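PDB 6M6P: LamCAT from Aquimarina sp., which probably hydrolyses beta-1,3-glucosidic bonds of laminarin, as a laminarinase of glycoside hydrolase family 16. Local coordinates for residues Ser67-Thr72 against Phe198-Met203. Numbering follows the deposited sequence.
Sequences STRMKT and FILLNM
M70 and L201 form the hydrogen-bonded pair at the middle of two antiparallel strands: M70 N donates to L201 O (2.8 Å, 168° at the hydrogen) and L201 N returns the bond to M70 O. Further along, T72 N reaches I199 O, while M203 N makes only a weak bond to T68 O (3.3 Å). There the side chain of S67 adds a bond of its own: with OG anti to the serine's own N (chi1 174°), S67 OG donates to a lone pair of M203 O at 2.7 Å, in the carbonyl plane. An alanine here would probably leave M203 O without this donor, next to the weak bond from M203 N. M70 CG, a methylene, lies 3.8 Å from L201 CB, an unbranched apolar chain suited to the apolar face. On the other face R69 and N202 run side by side, R69 CB to N202 CB 3.8 Å, and R69 NE of the extended arginine lies at a slant 3.9 Å from L200 CD2. R69 NH2 hydrogen-bonds O6 of a bound beta-D-glucopyranose, and W100 NE1 holds N202 OD1; this face is consistent with the concave, substrate-binding side of the family's beta-jelly-roll. L201 and I199 instead pack on V228 of strand 221-232, and strand 197-205 lies between strands 63-71 and 95-103.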
ATOM      1  N   SER A  67     -13.395   3.511   5.300  1.00 28.96           N
ATOM      2  CA  SER A  67     -12.180   2.780   5.688  1.00 29.89           C
ATOM      3  C   SER A  67     -11.138   3.841   6.020  1.00 30.90           C
ATOM      4  O   SER A  67     -11.503   5.017   6.164  1.00 35.86           O
ATOM      5  CB  SER A  67     -11.763   1.847   4.586  1.00 32.13           C
ATOM      6  OG  SER A  67     -10.511   1.215   4.862  1.00 31.52           O
ATOM      7  N   THR A  68      -9.896   3.422   6.149  1.00 32.06           N
ATOM      8  CA  THR A  68      -8.750   4.295   6.448  1.00 29.81           C
ATOM      9  C   THR A  68      -7.774   4.267   5.272  1.00 33.77           C
ATOM     10  O   THR A  68      -7.579   3.187   4.653  1.00 32.44           O
ATOM     11  CB  THR A  68      -8.072   3.855   7.741  1.00 28.32           C
ATOM     12  OG1 THR A  68      -8.962   4.138   8.830  1.00 26.66           O
ATOM     13  CG2 THR A  68      -6.726   4.530   7.895  1.00 29.97           C
ATOM     14  N   ARG A  69      -7.169   5.421   5.006  1.00 34.20           N
ATOM     15  CA  ARG A  69      -5.966   5.559   4.164  1.00 31.96           C
ATOM     16  C   ARG A  69      -4.977   6.407   4.950  1.00 29.02           C
ATOM     17  O   ARG A  69      -5.234   7.592   5.120  1.00 31.32           O
ATOM     18  CB  ARG A  69      -6.311   6.187   2.807  1.00 32.28           C
ATOM     19  CG  ARG A  69      -5.093   6.574   1.974  1.00 32.53           C
ATOM     20  CD  ARG A  69      -5.421   6.606   0.490  1.00 33.88           C
ATOM     21  NE  ARG A  69      -4.454   7.319  -0.313  1.00 32.20           N
ATOM     22  CZ  ARG A  69      -4.374   7.269  -1.640  1.00 33.71           C
ATOM     23  NH1 ARG A  69      -5.192   6.502  -2.347  1.00 32.78           N
ATOM     24  NH2 ARG A  69      -3.453   7.986  -2.263  1.00 32.39           N
ATOM     25  N   MET A  70      -3.850   5.841   5.351  1.00 28.55           N
ATOM     26  CA  MET A  70      -2.858   6.580   6.163  1.00 28.49           C
ATOM     27  C   MET A  70      -1.529   6.562   5.422  1.00 29.33           C
ATOM     28  O   MET A  70      -1.231   5.585   4.706  1.00 32.25           O
ATOM     29  CB  MET A  70      -2.708   6.003   7.575  1.00 29.34           C
ATOM     30  CG  MET A  70      -2.643   4.489   7.589  1.00 29.85           C
ATOM     31  SD  MET A  70      -3.052   3.814   9.187  1.00 31.24           S
ATOM     32  CE  MET A  70      -1.634   4.418  10.098  1.00 33.94           C
ATOM     33  N   LYS A  71      -0.771   7.640   5.568  1.00 29.54           N
ATOM     34  CA  LYS A  71       0.479   7.830   4.823  1.00 30.79           C
ATOM     35  C   LYS A  71       1.515   8.483   5.727  1.00 32.41           C
ATOM     36  O   LYS A  71       1.183   9.228   6.645  1.00 30.89           O
ATOM     37  CB  LYS A  71       0.264   8.703   3.586  1.00 32.95           C
ATOM     38  CG  LYS A  71      -0.015  10.168   3.903  1.00 36.32           C
ATOM     39  CD  LYS A  71      -0.465  10.970   2.711  1.00 36.76           C
ATOM     40  CE  LYS A  71      -0.970  12.350   3.073  1.00 35.69           C
ATOM     41  NZ  LYS A  71      -1.544  12.996   1.875  1.00 33.93           N
ATOM     42  N   THR A  72       2.764   8.283   5.360  1.00 33.84           N
ATOM     43  CA  THR A  72       3.923   8.743   6.138  1.00 32.77           C
ATOM     44  C   THR A  72       4.372  10.092   5.552  1.00 32.08           C
ATOM     45  O   THR A  72       5.305  10.667   6.092  1.00 30.35           O
ATOM     46  CB  THR A  72       4.878   7.551   6.141  1.00 32.06           C
ATOM     47  OG1 THR A  72       5.154   7.208   7.489  1.00 39.66           O
ATOM     48  CG2 THR A  72       6.137   7.806   5.358  1.00 30.52           C
ATOM     49  N   PHE A 198       7.513   7.858   0.374  1.00 26.75           N
ATOM     50  CA  PHE A 198       6.822   7.655   1.659  1.00 28.18           C
ATOM     51  C   PHE A 198       5.923   6.424   1.549  1.00 29.23           C
ATOM     52  O   PHE A 198       5.668   5.915   0.444  1.00 28.96           O
ATOM     53  CB  PHE A 198       6.042   8.899   2.071  1.00 27.24           C
ATOM     54  CG  PHE A 198       4.983   9.330   1.103  1.00 27.15           C
ATOM     55  CD1 PHE A 198       3.706   8.818   1.185  1.00 26.83           C
ATOM     56  CD2 PHE A 198       5.259  10.309   0.158  1.00 27.13           C
ATOM     57  CE1 PHE A 198       2.726   9.263   0.306  1.00 29.47           C
ATOM     58  CE2 PHE A 198       4.290  10.727  -0.736  1.00 28.41           C
ATOM     59  CZ  PHE A 198       3.021  10.209  -0.659  1.00 27.44           C
ATOM     60  N   ILE A 199       5.452   5.988   2.702  1.00 26.96           N
ATOM     61  CA  ILE A 199       4.688   4.742   2.885  1.00 29.18           C
ATOM     62  C   ILE A 199       3.207   5.095   2.971  1.00 30.45           C
ATOM     63  O   ILE A 199       2.849   6.165   3.497  1.00 33.10           O
ATOM     64  CB  ILE A 199       5.207   4.005   4.124  1.00 29.46           C
ATOM     65  CG1 ILE A 199       6.582   3.398   3.849  1.00 31.04           C
ATOM     66  CG2 ILE A 199       4.207   2.959   4.573  1.00 31.06           C
ATOM     67  CD1 ILE A 199       7.243   2.736   5.054  1.00 32.74           C
ATOM     68  N   LEU A 200       2.378   4.205   2.446  1.00 32.34           N
ATOM     69  CA  LEU A 200       0.911   4.253   2.626  1.00 31.85           C
ATOM     70  C   LEU A 200       0.385   2.887   3.072  1.00 30.87           C
ATOM     71  O   LEU A 200       0.967   1.833   2.722  1.00 32.03           O
ATOM     72  CB  LEU A 200       0.235   4.678   1.325  1.00 31.13           C
ATOM     73  CG  LEU A 200       0.621   6.043   0.760  1.00 30.69           C
ATOM     74  CD1 LEU A 200       1.676   5.899  -0.323  1.00 31.68           C
ATOM     75  CD2 LEU A 200      -0.612   6.737   0.198  1.00 29.41           C
ATOM     76  N   LEU A 201      -0.688   2.939   3.842  1.00 29.71           N
ATOM     77  CA  LEU A 201      -1.555   1.785   4.160  1.00 30.49           C
ATOM     78  C   LEU A 201      -2.990   2.187   3.857  1.00 29.17           C
ATOM     79  O   LEU A 201      -3.415   3.268   4.293  1.00 31.22           O
ATOM     80  CB  LEU A 201      -1.405   1.448   5.647  1.00 31.84           C
ATOM     81  CG  LEU A 201      -0.123   0.716   6.025  1.00 34.30           C
ATOM     82  CD1 LEU A 201      -0.007   0.590   7.541  1.00 31.88           C
ATOM     83  CD2 LEU A 201      -0.086  -0.658   5.349  1.00 34.21           C
ATOM     84  N   ASN A 202      -3.742   1.334   3.192  1.00 30.03           N
ATOM     85  CA  ASN A 202      -5.187   1.601   3.024  1.00 30.82           C
ATOM     86  C   ASN A 202      -5.938   0.300   2.756  1.00 31.40           C
ATOM     87  O   ASN A 202      -5.329  -0.702   2.375  1.00 33.34           O
ATOM     88  CB  ASN A 202      -5.423   2.599   1.893  1.00 32.25           C
ATOM     89  CG  ASN A 202      -5.191   1.975   0.538  1.00 32.48           C
ATOM     90  OD1 ASN A 202      -4.046   1.886   0.091  1.00 31.01           O
ATOM     91  ND2 ASN A 202      -6.265   1.502  -0.082  1.00 28.98           N
ATOM     92  N   MET A 203      -7.246   0.350   2.926  1.00 31.79           N
ATOM     93  CA  MET A 203      -8.172  -0.667   2.392  1.00 33.84           C
ATOM     94  C   MET A 203      -9.244   0.078   1.607  1.00 31.09           C
ATOM     95  O   MET A 203     -10.073   0.726   2.254  1.00 33.06           O
ATOM     96  CB  MET A 203      -8.827  -1.489   3.505  1.00 35.48           C
ATOM     97  CG  MET A 203      -9.820  -2.508   2.963  1.00 37.63           C
ATOM     98  SD  MET A 203      -9.807  -4.045   3.931  1.00 36.52           S
ATOM     99  CE  MET A 203     -10.475  -3.439   5.476  1.00 36.42           C
TER